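Local coordinates for Alr1585 protein (Nostoc sp., PDB 5C2I), which probably oxidises dyes and other substrates with hydrogen peroxide at a bound haem, as a dye-decolorizing (DyP-type) peroxidase, at residues 43-48 and 149-154; 60-65 and 94-99; 255-260 and 384-389. The protein carries 1 engineered substitution. All blocks are in the same frame, centred on the assembly; numbering follows the deposited sequence.

How the contacts relate
Contacts 1 and 2 belong to the N-terminal alpha+beta barrel domain, and contact 3 to the C-terminal one. Along the chain contact 2 is nested within the loop that contact 1 closes, and contact 3 follows both. Contacts 1 and 2, their centres about 9 Å apart, share one antiparallel sheet, in which strands 150-156 and 93-98 are neighbours; contact 2 lays helix 55-68 over it. Contact 3 lies in the second sheet, its centre about 13 Å from that of contact 1 and 20 Å from that of contact 2. Residues of 43-48 and 149-154 pack against Tyr256, so the haem-binding half is joined directly to the N-terminal half.

Contact 1. Residues 43-48 and 149-154; sequences SVHLFL and HALVLI
Leu151 sets one methyl squarely on the ring of Phe47: CD1 stands 3.8 Å from the ring centroid, only 9° off the normal. Leu151 CG is trans to the backbone N (chi1 170°) and chi2 of 58° swings CD1 back over the neighbouring strand, where it also meets His45 CB at 3.8 Å. The same face carries the His45 imidazole, which runs alongside Leu153 with CD2 3.8 Å from Leu153 CG. On the other face Val44, Leu46, Leu48, Ala150, Val152 and Ile154 make a purely aliphatic layer. Its closest contact here is Leu48 CD1 to Val152 CG2 at 3.7 Å, and helix 159-176 covers it through Leu162, Thr170 and Leu173.

Between these layers the backbones form a regular antiparallel ladder. Val44, Leu46 and Leu48 form hydrogen-bonded pairs with Ile154, Val152 and Ala150 respectively, and the bond from Val44 N to Ile154 O is short at 2.7 Å. His45 and Phe47 face Leu153 and Leu151 in non-hydrogen-bonded pairs. The ladder ends in a classic beta bulge, where His149 and Ala150 both face Leu48: Leu48 O takes a bond from His149 N at 2.8 Å and a weak one from Ala150 N at 3.3 Å.

At the polar margin His149 ND1 is bonded to Phe50 N and NE2 to Glu147, which fixes the rotation of this ring beside the bulge. His45 ND1 meets the hydroxyl of Tyr256, whose ring also packs edge-to-face with Phe47. Both imidazoles are buried, and with these bonds each has a polar partner in the interior. The chemistry thus implies a sheet with two different faces, one apolar under helix 159-176 and the other an aromatic and histidine-bearing surface that meets the second domain.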
loop_
_atom_site.group_PDB
_atom_site.type_symbol
_atom_site.label_atom_id
_atom_site.label_comp_id
_atom_site.label_asym_id
_atom_site.label_seq_id
_atom_site.Cartn_x
_atom_site.Cartn_y
_atom_site.Cartn_z
ATOM N N SER A 43 -11.070 18.210 4.771
ATOM C CA SER A 43 -11.794 19.291 5.355
ATOM C C SER A 43 -13.238 19.292 4.901
ATOM O O SER A 43 -13.601 18.642 3.896
ATOM C CB SER A 43 -11.116 20.598 5.017
ATOM O OG SER A 43 -11.160 20.789 3.659
ATOM N N VAL A 44 -14.047 19.949 5.711
ATOM C CA VAL A 44 -15.466 20.166 5.389
ATOM C C VAL A 44 -15.694 21.661 5.443
ATOM O O VAL A 44 -15.283 22.339 6.407
ATOM C CB VAL A 44 -16.399 19.419 6.349
ATOM C CG1 VAL A 44 -17.864 19.742 6.086
ATOM C CG2 VAL A 44 -16.157 17.897 6.283
ATOM N N HIS A 45 -16.351 22.164 4.412
ATOM C CA HIS A 45 -16.720 23.565 4.303
ATOM C C HIS A 45 -18.238 23.643 4.321
ATOM O O HIS A 45 -18.887 23.075 3.440
ATOM C CB HIS A 45 -16.213 24.138 2.976
ATOM C CG HIS A 45 -14.728 24.127 2.839
ATOM N ND1 HIS A 45 -14.112 24.308 1.622
ATOM C CD2 HIS A 45 -13.737 23.907 3.740
ATOM C CE1 HIS A 45 -12.801 24.250 1.793
ATOM N NE2 HIS A 45 -12.554 23.992 3.063
ATOM N N LEU A 46 -18.798 24.313 5.335
ATOM C CA LEU A 46 -20.248 24.508 5.448
ATOM C C LEU A 46 -20.573 25.980 5.286
ATOM O O LEU A 46 -20.168 26.815 6.102
ATOM C CB LEU A 46 -20.749 24.000 6.783
ATOM C CG LEU A 46 -20.413 22.592 7.195
ATOM C CD1 LEU A 46 -20.868 22.316 8.629
ATOM C CD2 LEU A 46 -21.026 21.596 6.215
ATOM N N PHE A 47 -21.305 26.299 4.224
ATOM C CA PHE A 47 -21.729 27.656 3.958
ATOM C C PHE A 47 -23.104 27.854 4.549
ATOM O O PHE A 47 -24.009 27.046 4.318
ATOM C CB PHE A 47 -21.765 27.942 2.459
ATOM C CG PHE A 47 -20.405 27.991 1.840
ATOM C CD1 PHE A 47 -19.777 26.827 1.405
ATOM C CD2 PHE A 47 -19.748 29.171 1.727
ATOM C CE1 PHE A 47 -18.506 26.865 0.842
ATOM C CE2 PHE A 47 -18.461 29.228 1.209
ATOM C CZ PHE A 47 -17.853 28.087 0.740
ATOM N N LEU A 48 -23.262 28.925 5.309
ATOM C CA LEU A 48 -24.433 29.154 6.105
ATOM C C LEU A 48 -25.183 30.387 5.749
ATOM O O LEU A 48 -24.597 31.397 5.427
ATOM C CB LEU A 48 -24.038 29.313 7.574
ATOM C CG LEU A 48 -23.139 28.252 8.154
ATOM C CD1 LEU A 48 -22.900 28.587 9.636
ATOM C CD2 LEU A 48 -23.746 26.862 8.022
ATOM N N HIS A 149 -23.965 33.985 4.679
ATOM C CA HIS A 149 -23.595 34.739 5.877
ATOM C C HIS A 149 -22.264 34.369 6.481
ATOM O O HIS A 149 -21.582 35.191 7.099
ATOM C CB HIS A 149 -24.698 34.600 6.939
ATOM C CG HIS A 149 -26.002 35.240 6.556
ATOM N ND1 HIS A 149 -27.199 34.894 7.123
ATOM C CD2 HIS A 149 -26.294 36.208 5.651
ATOM C CE1 HIS A 149 -28.172 35.612 6.596
ATOM N NE2 HIS A 149 -27.646 36.421 5.702
ATOM N N ALA A 150 -21.905 33.090 6.362
ATOM C CA ALA A 150 -20.769 32.561 7.079
ATOM C C ALA A 150 -20.267 31.279 6.478
ATOM O O ALA A 150 -20.988 30.608 5.716
ATOM C CB ALA A 150 -21.146 32.344 8.545
ATOM N N LEU A 151 -19.028 30.945 6.813
ATOM C CA LEU A 151 -18.423 29.701 6.426
ATOM C C LEU A 151 -17.854 29.065 7.696
ATOM O O LEU A 151 -17.027 29.679 8.396
ATOM C CB LEU A 151 -17.340 29.938 5.389
ATOM C CG LEU A 151 -16.395 28.757 5.014
ATOM C CD1 LEU A 151 -17.097 27.516 4.480
ATOM C CD2 LEU A 151 -15.332 29.228 4.021
ATOM N N VAL A 152 -18.210 27.806 7.921
ATOM C CA VAL A 152 -17.559 26.977 8.921
ATOM C C VAL A 152 -16.575 26.036 8.203
ATOM O O VAL A 152 -16.939 25.332 7.262
ATOM C CB VAL A 152 -18.606 26.164 9.673
ATOM C CG1 VAL A 152 -17.972 25.245 10.674
ATOM C CG2 VAL A 152 -19.577 27.094 10.372
ATOM N N LEU A 153 -15.343 25.974 8.695
ATOM C CA LEU A 153 -14.324 25.083 8.119
ATOM C C LEU A 153 -13.863 24.162 9.245
ATOM O O LEU A 153 -13.411 24.629 10.285
ATOM C CB LEU A 153 -13.167 25.907 7.552
ATOM C CG LEU A 153 -11.984 25.163 6.891
ATOM C CD1 LEU A 153 -11.242 26.141 5.969
ATOM C CD2 LEU A 153 -11.021 24.571 7.914
ATOM N N ILE A 154 -13.984 22.850 9.025
ATOM C CA ILE A 154 -13.516 21.838 9.959
ATOM C C ILE A 154 -12.605 20.856 9.244
ATOM O O ILE A 154 -12.915 20.438 8.132
ATOM C CB ILE A 154 -14.692 21.035 10.572
ATOM C CG1 ILE A 154 -15.726 22.001 11.172
ATOM C CG2 ILE A 154 -14.190 20.153 11.721
ATOM C CD1 ILE A 154 -16.875 22.200 10.269
#

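Contact 2. Residues 60-65 and 94-99; sequences QWIQSF and ANFFLS
Phe96 presents its ring to three helix residues, and the packing across this contact is almost wholly apolar. Ile62 straddles the far end of the ring, with CG1 3.9 Å from Phe96 CZ and CG2 4.0 Å from Phe96 CE2, the two side chains crossing near a right angle. Trp61 offers the rim of its indole, CZ3 lying 4.1 Å from Phe96 CE1. A chi1 of -172° carries the Phe65 ring out to the strand and brings CZ to 3.9 Å from Ala94 CB. The edge of the same ring lies near Phe96 CB and, as the one polar exception, near the carbonyl oxygen of Asn95.

The segment axes approach to 10.7 Å at 147°, a helix layered on a sheet. The connection from strand 42-50 through helices 55-68 and 73-86 to strand 93-98 is a beta-alpha-beta crossover, with strand 150-156 inserted between the two parallel strands, as in a ferredoxin-like fold.

Inside the helix, Phe65 CB sits over one face of the indole, 3.8 Å above its plane. The two segments share no hydrogen bond; within the helix Trp61 O is gripped by two donors, Ser64 OG at 2.8 Å and Phe65 N at 2.9 Å. Asn95, directed to the opposite face of the strand, gives its ND2 to Gly32 O and Gln31 OE1, while Ser99 OG caps the following helix at Gly102 N.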
loop_
_atom_site.group_PDB
_atom_site.type_symbol
_atom_site.label_atom_id
_atom_site.label_comp_id
_atom_site.label_asym_id
_atom_site.label_seq_id
_atom_site.Cartn_x
_atom_site.Cartn_y
_atom_site.Cartn_z
ATOM N N GLN A 60 -25.605 32.991 20.272
ATOM C CA GLN A 60 -25.270 31.979 21.262
ATOM C C GLN A 60 -24.567 30.779 20.619
ATOM O O GLN A 60 -23.609 30.226 21.188
ATOM C CB GLN A 60 -26.511 31.520 22.026
ATOM C CG GLN A 60 -27.162 32.600 22.901
ATOM C CD GLN A 60 -28.588 32.250 23.331
ATOM O OE1 GLN A 60 -29.049 31.126 23.186
ATOM N NE2 GLN A 60 -29.287 33.237 23.873
ATOM N N TRP A 61 -25.056 30.354 19.464
ATOM C CA TRP A 61 -24.429 29.236 18.745
ATOM C C TRP A 61 -22.983 29.570 18.330
ATOM O O TRP A 61 -22.050 28.774 18.540
ATOM C CB TRP A 61 -25.246 28.791 17.519
ATOM C CG TRP A 61 -24.575 27.634 16.919
ATOM C CD1 TRP A 61 -24.719 26.323 17.304
ATOM C CD2 TRP A 61 -23.545 27.663 15.951
ATOM N NE1 TRP A 61 -23.852 25.539 16.600
ATOM C CE2 TRP A 61 -23.102 26.335 15.775
ATOM C CE3 TRP A 61 -22.944 28.684 15.209
ATOM C CZ2 TRP A 61 -22.072 25.996 14.882
ATOM C CZ3 TRP A 61 -21.916 28.346 14.309
ATOM C CH2 TRP A 61 -21.492 27.008 14.165
ATOM N N ILE A 62 -22.787 30.735 17.723
ATOM C CA ILE A 62 -21.444 31.148 17.304
ATOM C C ILE A 62 -20.505 31.183 18.510
ATOM O O ILE A 62 -19.361 30.725 18.440
ATOM C CB ILE A 62 -21.490 32.530 16.609
ATOM C CG1 ILE A 62 -22.225 32.410 15.265
ATOM C CG2 ILE A 62 -20.077 33.066 16.363
ATOM C CD1 ILE A 62 -22.539 33.748 14.632
ATOM N N GLN A 63 -20.990 31.766 19.604
ATOM C CA GLN A 63 -20.230 31.824 20.843
ATOM C C GLN A 63 -19.793 30.417 21.277
ATOM O O GLN A 63 -18.619 30.206 21.639
ATOM C CB GLN A 63 -21.051 32.519 21.916
ATOM C CG GLN A 63 -20.373 32.596 23.271
ATOM C CD GLN A 63 -21.277 33.160 24.377
ATOM O OE1 GLN A 63 -22.437 32.716 24.578
ATOM N NE2 GLN A 63 -20.768 34.095 25.109
ATOM N N SER A 64 -20.728 29.467 21.263
ATOM C CA SER A 64 -20.420 28.100 21.725
ATOM C C SER A 64 -19.415 27.466 20.781
ATOM O O SER A 64 -18.508 26.781 21.226
ATOM C CB SER A 64 -21.658 27.203 21.846
ATOM O OG SER A 64 -22.096 26.854 20.511
ATOM N N PHE A 65 -19.565 27.717 19.479
ATOM C CA PHE A 65 -18.604 27.194 18.505
ATOM C C PHE A 65 -17.205 27.763 18.687
ATOM O O PHE A 65 -16.215 27.024 18.633
ATOM C CB PHE A 65 -19.083 27.458 17.076
ATOM C CG PHE A 65 -18.243 26.778 16.039
ATOM C CD1 PHE A 65 -18.386 25.418 15.807
ATOM C CD2 PHE A 65 -17.353 27.478 15.294
ATOM C CE1 PHE A 65 -17.596 24.764 14.852
ATOM C CE2 PHE A 65 -16.598 26.846 14.303
ATOM C CZ PHE A 65 -16.697 25.468 14.112
ATOM N N ALA A 94 -10.585 23.918 13.411
ATOM C CA ALA A 94 -11.775 24.675 12.957
ATOM C C ALA A 94 -11.509 26.171 12.763
ATOM O O ALA A 94 -10.860 26.816 13.618
ATOM C CB ALA A 94 -12.936 24.461 13.920
ATOM N N ASN A 95 -12.102 26.720 11.704
ATOM C CA ASN A 95 -12.166 28.147 11.452
ATOM C C ASN A 95 -13.644 28.550 11.371
ATOM O O ASN A 95 -14.528 27.733 11.043
ATOM C CB ASN A 95 -11.586 28.534 10.089
ATOM C CG ASN A 95 -10.085 28.617 10.010
ATOM O OD1 ASN A 95 -9.491 28.125 9.042
ATOM N ND2 ASN A 95 -9.448 29.312 10.960
ATOM N N PHE A 96 -13.898 29.825 11.596
ATOM C CA PHE A 96 -15.216 30.412 11.352
ATOM C C PHE A 96 -15.040 31.763 10.657
ATOM O O PHE A 96 -14.277 32.623 11.141
ATOM C CB PHE A 96 -15.968 30.589 12.663
ATOM C CG PHE A 96 -17.364 31.144 12.507
ATOM C CD1 PHE A 96 -18.402 30.322 12.144
ATOM C CD2 PHE A 96 -17.622 32.494 12.696
ATOM C CE1 PHE A 96 -19.674 30.836 11.931
ATOM C CE2 PHE A 96 -18.897 33.010 12.537
ATOM C CZ PHE A 96 -19.924 32.171 12.162
ATOM N N PHE A 97 -15.753 31.953 9.555
ATOM C CA PHE A 97 -15.680 33.195 8.766
ATOM C C PHE A 97 -17.047 33.843 8.594
ATOM O O PHE A 97 -18.060 33.134 8.463
ATOM C CB PHE A 97 -15.101 32.909 7.389
ATOM C CG PHE A 97 -13.833 32.075 7.377
ATOM C CD1 PHE A 97 -12.605 32.646 7.531
ATOM C CD2 PHE A 97 -13.893 30.692 7.171
ATOM C CE1 PHE A 97 -11.455 31.859 7.517
ATOM C CE2 PHE A 97 -12.765 29.921 7.107
ATOM C CZ PHE A 97 -11.528 30.496 7.292
ATOM N N LEU A 98 -17.074 35.170 8.564
ATOM C CA LEU A 98 -18.291 35.950 8.296
ATOM C C LEU A 98 -18.166 36.736 7.015
ATOM O O LEU A 98 -17.124 37.333 6.745
ATOM C CB LEU A 98 -18.601 36.929 9.450
ATOM C CG LEU A 98 -19.070 36.266 10.748
ATOM C CD1 LEU A 98 -18.970 37.241 11.903
ATOM C CD2 LEU A 98 -20.480 35.733 10.604
ATOM N N SER A 99 -19.247 36.760 6.231
ATOM C CA SER A 99 -19.368 37.693 5.110
ATOM C C SER A 99 -19.872 39.043 5.603
ATOM O O SER A 99 -20.354 39.157 6.745
ATOM C CB SER A 99 -20.354 37.151 4.060
ATOM O OG SER A 99 -21.695 37.188 4.541
#

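Contact 3. Residues 255-260 and 384-389; sequences VYRKLE and LLFLCF. With HEM (protoporphyrin IX containing Fe), chain E.
Phe386, flanked by Leu259, presses its ring against the rim of the haem: CE1 comes within 3.5 Å of haem C2C, and the methyl CMC lies over one ring face. Leu259 CD1 touches both Phe386 CB, 3.8 Å away, and the vinyl carbon CAB, while Leu384 CB touches the vinyl end CBB at 3.7 Å. Leu259, Leu384 and Phe386 thus form part of the haem pocket wall; the edge of the Phe386 ring meets Val255 CG1, and Cys388 SG packs on Val255 CB at 3.8 Å. Haem FE binds the water O at 2.3 Å, with one further ligand from outside the two segments.

On the other face Tyr256, its ring turned clear of the backbone N (chi1 -170°), leans over the partner strand. Its CD2 meets Leu387 CG at 3.7 Å, and its OH, hydrogen-bonded to His45 ND1, rests against both methyls of Leu385.

Six backbone bonds tie Val255, Arg257 and Leu259 to Cys388, Phe386 and Leu384. Arg257 forms a salt bridge with Asp134, and Lys258 with Glu141 and Glu183. Strand 250-261 is flanked in the sheet by 383-390 and 448-458, and 383-390 pairs in turn with 363-369.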
loop_
_atom_site.group_PDB
_atom_site.type_symbol
_atom_site.label_atom_id
_atom_site.label_comp_id
_atom_site.label_asym_id
_atom_site.label_seq_id
_atom_site.Cartn_x
_atom_site.Cartn_y
_atom_site.Cartn_z
ATOM N N VAL A 255 -10.642 35.075 0.520
ATOM C CA VAL A 255 -11.273 34.940 -0.793
ATOM C C VAL A 255 -11.516 33.439 -0.972
ATOM O O VAL A 255 -10.576 32.650 -0.833
ATOM C CB VAL A 255 -10.322 35.425 -1.899
ATOM C CG1 VAL A 255 -10.837 35.012 -3.297
ATOM C CG2 VAL A 255 -10.116 36.920 -1.830
ATOM N N TYR A 256 -12.750 33.050 -1.254
ATOM C CA TYR A 256 -13.127 31.650 -1.533
ATOM C C TYR A 256 -13.744 31.600 -2.921
ATOM O O TYR A 256 -14.693 32.338 -3.184
ATOM C CB TYR A 256 -14.136 31.146 -0.481
ATOM C CG TYR A 256 -14.402 29.662 -0.520
ATOM C CD1 TYR A 256 -15.007 29.037 -1.650
ATOM C CD2 TYR A 256 -14.063 28.870 0.525
ATOM C CE1 TYR A 256 -15.207 27.676 -1.684
ATOM C CE2 TYR A 256 -14.308 27.504 0.517
ATOM C CZ TYR A 256 -14.852 26.907 -0.588
ATOM O OH TYR A 256 -15.079 25.564 -0.582
ATOM N N ARG A 257 -13.188 30.755 -3.801
ATOM C CA ARG A 257 -13.670 30.588 -5.170
ATOM C C ARG A 257 -13.613 29.139 -5.551
ATOM O O ARG A 257 -12.554 28.499 -5.385
ATOM C CB ARG A 257 -12.843 31.416 -6.146
ATOM C CG ARG A 257 -13.037 32.938 -5.964
ATOM C CD ARG A 257 -11.977 33.773 -6.648
ATOM N NE ARG A 257 -11.979 33.741 -8.108
ATOM C CZ ARG A 257 -12.825 34.411 -8.898
ATOM N NH1 ARG A 257 -13.847 35.124 -8.416
ATOM N NH2 ARG A 257 -12.665 34.337 -10.204
ATOM N N LYS A 258 -14.749 28.603 -6.037
ATOM C CA LYS A 258 -14.777 27.240 -6.520
ATOM C C LYS A 258 -14.411 27.234 -8.011
ATOM O O LYS A 258 -15.132 27.832 -8.818
ATOM C CB LYS A 258 -16.122 26.603 -6.288
ATOM C CG LYS A 258 -16.199 25.169 -6.786
ATOM C CD LYS A 258 -17.508 24.476 -6.371
ATOM C CE LYS A 258 -17.495 22.989 -6.729
ATOM N NZ LYS A 258 -18.689 22.235 -6.266
ATOM N N LEU A 259 -13.269 26.646 -8.339
ATOM C CA LEU A 259 -12.716 26.744 -9.705
ATOM C C LEU A 259 -12.688 25.350 -10.331
ATOM O O LEU A 259 -11.836 24.526 -10.013
ATOM C CB LEU A 259 -11.316 27.379 -9.638
ATOM C CG LEU A 259 -11.208 28.764 -9.019
ATOM C CD1 LEU A 259 -9.766 29.296 -9.076
ATOM C CD2 LEU A 259 -12.158 29.733 -9.697
ATOM N N GLU A 260 -13.607 25.130 -11.254
ATOM C CA GLU A 260 -13.719 23.866 -11.961
ATOM C C GLU A 260 -12.651 23.739 -13.033
ATOM O O GLU A 260 -12.408 24.693 -13.784
ATOM C CB GLU A 260 -15.079 23.753 -12.618
ATOM C CG GLU A 260 -15.331 22.425 -13.306
ATOM C CD GLU A 260 -16.715 22.345 -13.866
ATOM O OE1 GLU A 260 -16.941 23.037 -14.877
ATOM O OE2 GLU A 260 -17.574 21.660 -13.280
ATOM N N LEU A 384 -10.490 23.006 -7.967
ATOM C CA LEU A 384 -9.801 23.582 -6.875
ATOM C C LEU A 384 -10.745 24.426 -6.060
ATOM O O LEU A 384 -11.417 25.325 -6.587
ATOM C CB LEU A 384 -8.640 24.480 -7.377
ATOM C CG LEU A 384 -7.675 24.979 -6.302
ATOM C CD1 LEU A 384 -6.786 23.830 -5.827
ATOM C CD2 LEU A 384 -6.820 26.146 -6.828
ATOM N N LEU A 385 -10.768 24.154 -4.747
ATOM C CA LEU A 385 -11.397 25.085 -3.806
ATOM C C LEU A 385 -10.330 26.097 -3.444
ATOM O O LEU A 385 -9.423 25.807 -2.632
ATOM C CB LEU A 385 -11.954 24.371 -2.581
ATOM C CG LEU A 385 -12.937 23.240 -2.918
ATOM C CD1 LEU A 385 -13.325 22.490 -1.649
ATOM C CD2 LEU A 385 -14.161 23.775 -3.644
ATOM N N PHE A 386 -10.358 27.225 -4.137
ATOM C CA PHE A 386 -9.339 28.266 -4.002
ATOM C C PHE A 386 -9.641 29.118 -2.790
ATOM O O PHE A 386 -10.692 29.770 -2.735
ATOM C CB PHE A 386 -9.300 29.136 -5.271
ATOM C CG PHE A 386 -8.304 30.249 -5.222
ATOM C CD1 PHE A 386 -6.976 30.024 -5.597
ATOM C CD2 PHE A 386 -8.675 31.518 -4.731
ATOM C CE1 PHE A 386 -6.048 31.063 -5.572
ATOM C CE2 PHE A 386 -7.743 32.561 -4.699
ATOM C CZ PHE A 386 -6.420 32.327 -5.098
ATOM N N LEU A 387 -8.757 29.081 -1.803
ATOM C CA LEU A 387 -8.857 29.973 -0.635
ATOM C C LEU A 387 -7.563 30.747 -0.529
ATOM O O LEU A 387 -6.500 30.147 -0.644
ATOM C CB LEU A 387 -9.028 29.182 0.660
ATOM C CG LEU A 387 -10.406 28.554 0.953
ATOM C CD1 LEU A 387 -10.628 27.307 0.105
ATOM C CD2 LEU A 387 -10.473 28.173 2.421
ATOM N N CYS A 388 -7.643 32.055 -0.305
ATOM C CA CYS A 388 -6.450 32.799 0.035
ATOM C C CYS A 388 -6.754 33.897 1.044
ATOM O O CYS A 388 -7.890 34.391 1.106
ATOM C CB CYS A 388 -5.757 33.347 -1.210
ATOM S SG CYS A 388 -6.533 34.776 -1.996
ATOM N N PHE A 389 -5.705 34.282 1.777
ATOM C CA PHE A 389 -5.742 35.300 2.793
ATOM C C PHE A 389 -4.897 36.510 2.417
ATOM O O PHE A 389 -3.889 36.399 1.669
ATOM C CB PHE A 389 -5.288 34.733 4.146
ATOM C CG PHE A 389 -6.258 33.813 4.771
ATOM C CD1 PHE A 389 -7.446 34.294 5.352
ATOM C CD2 PHE A 389 -5.996 32.433 4.847
ATOM C CE1 PHE A 389 -8.351 33.403 5.933
ATOM C CE2 PHE A 389 -6.893 31.568 5.432
ATOM C CZ PHE A 389 -8.069 32.043 5.980
HETATM C CHA HEM E . 1.238 29.235 -8.222
HETATM C CHB HEM E . -1.985 26.274 -10.247
HETATM C CHC HEM E . -5.439 29.592 -9.551
HETATM C CHD HEM E . -2.138 32.609 -7.768
HETATM C C1A HEM E . 0.665 28.144 -8.855
HETATM C C2A HEM E . 1.370 26.977 -9.274
HETATM C C3A HEM E . 0.463 26.151 -9.841
HETATM C C4A HEM E . -0.793 26.790 -9.748
HETATM C CMA HEM E . 0.693 24.778 -10.413
HETATM C CAA HEM E . 2.869 26.683 -9.123
HETATM C CBA HEM E . 3.338 26.020 -7.825
HETATM C CGA HEM E . 3.006 26.922 -6.669
HETATM O O1A HEM E . 3.762 27.879 -6.328
HETATM O O2A HEM E . 1.962 26.713 -6.049
HETATM C C1B HEM E . -3.214 26.929 -10.179
HETATM C C2B HEM E . -4.456 26.358 -10.627
HETATM C C3B HEM E . -5.413 27.246 -10.400
HETATM C C4B HEM E . -4.732 28.423 -9.857
HETATM C CMB HEM E . -4.608 24.993 -11.198
HETATM C CAB HEM E . -6.883 27.181 -10.592
HETATM C CBB HEM E . -7.587 26.035 -10.621
HETATM C C1C HEM E . -4.833 30.752 -9.042
HETATM C C2C HEM E . -5.442 31.977 -8.864
HETATM C C3C HEM E . -4.491 32.837 -8.379
HETATM C C4C HEM E . -3.307 32.103 -8.245
HETATM C CMC HEM E . -6.885 32.328 -9.083
HETATM C CAC HEM E . -4.592 34.262 -8.067
HETATM C CBC HEM E . -5.373 35.163 -8.610
HETATM C C1D HEM E . -0.983 31.837 -7.658
HETATM C C2D HEM E . 0.232 32.385 -7.063
HETATM C C3D HEM E . 1.184 31.477 -7.227
HETATM C C4D HEM E . 0.504 30.341 -7.888
HETATM C CMD HEM E . 0.422 33.741 -6.403
HETATM C CAD HEM E . 2.600 31.577 -6.738
HETATM C CBD HEM E . 3.534 32.294 -7.719
HETATM C CGD HEM E . 4.904 32.383 -7.130
HETATM O O1D HEM E . 5.821 31.925 -7.807
HETATM O O2D HEM E . 5.134 32.911 -5.988
HETATM N NA HEM E . -0.645 28.051 -9.219
HETATM N NB HEM E . -3.428 28.154 -9.815
HETATM N NC HEM E . -3.502 30.850 -8.757
HETATM N ND HEM E . -0.764 30.642 -8.211
HETATM FE FE HEM E . -2.049 29.452 -9.017
HETATM O O HOH W 1 -2.785 28.658 -6.944
#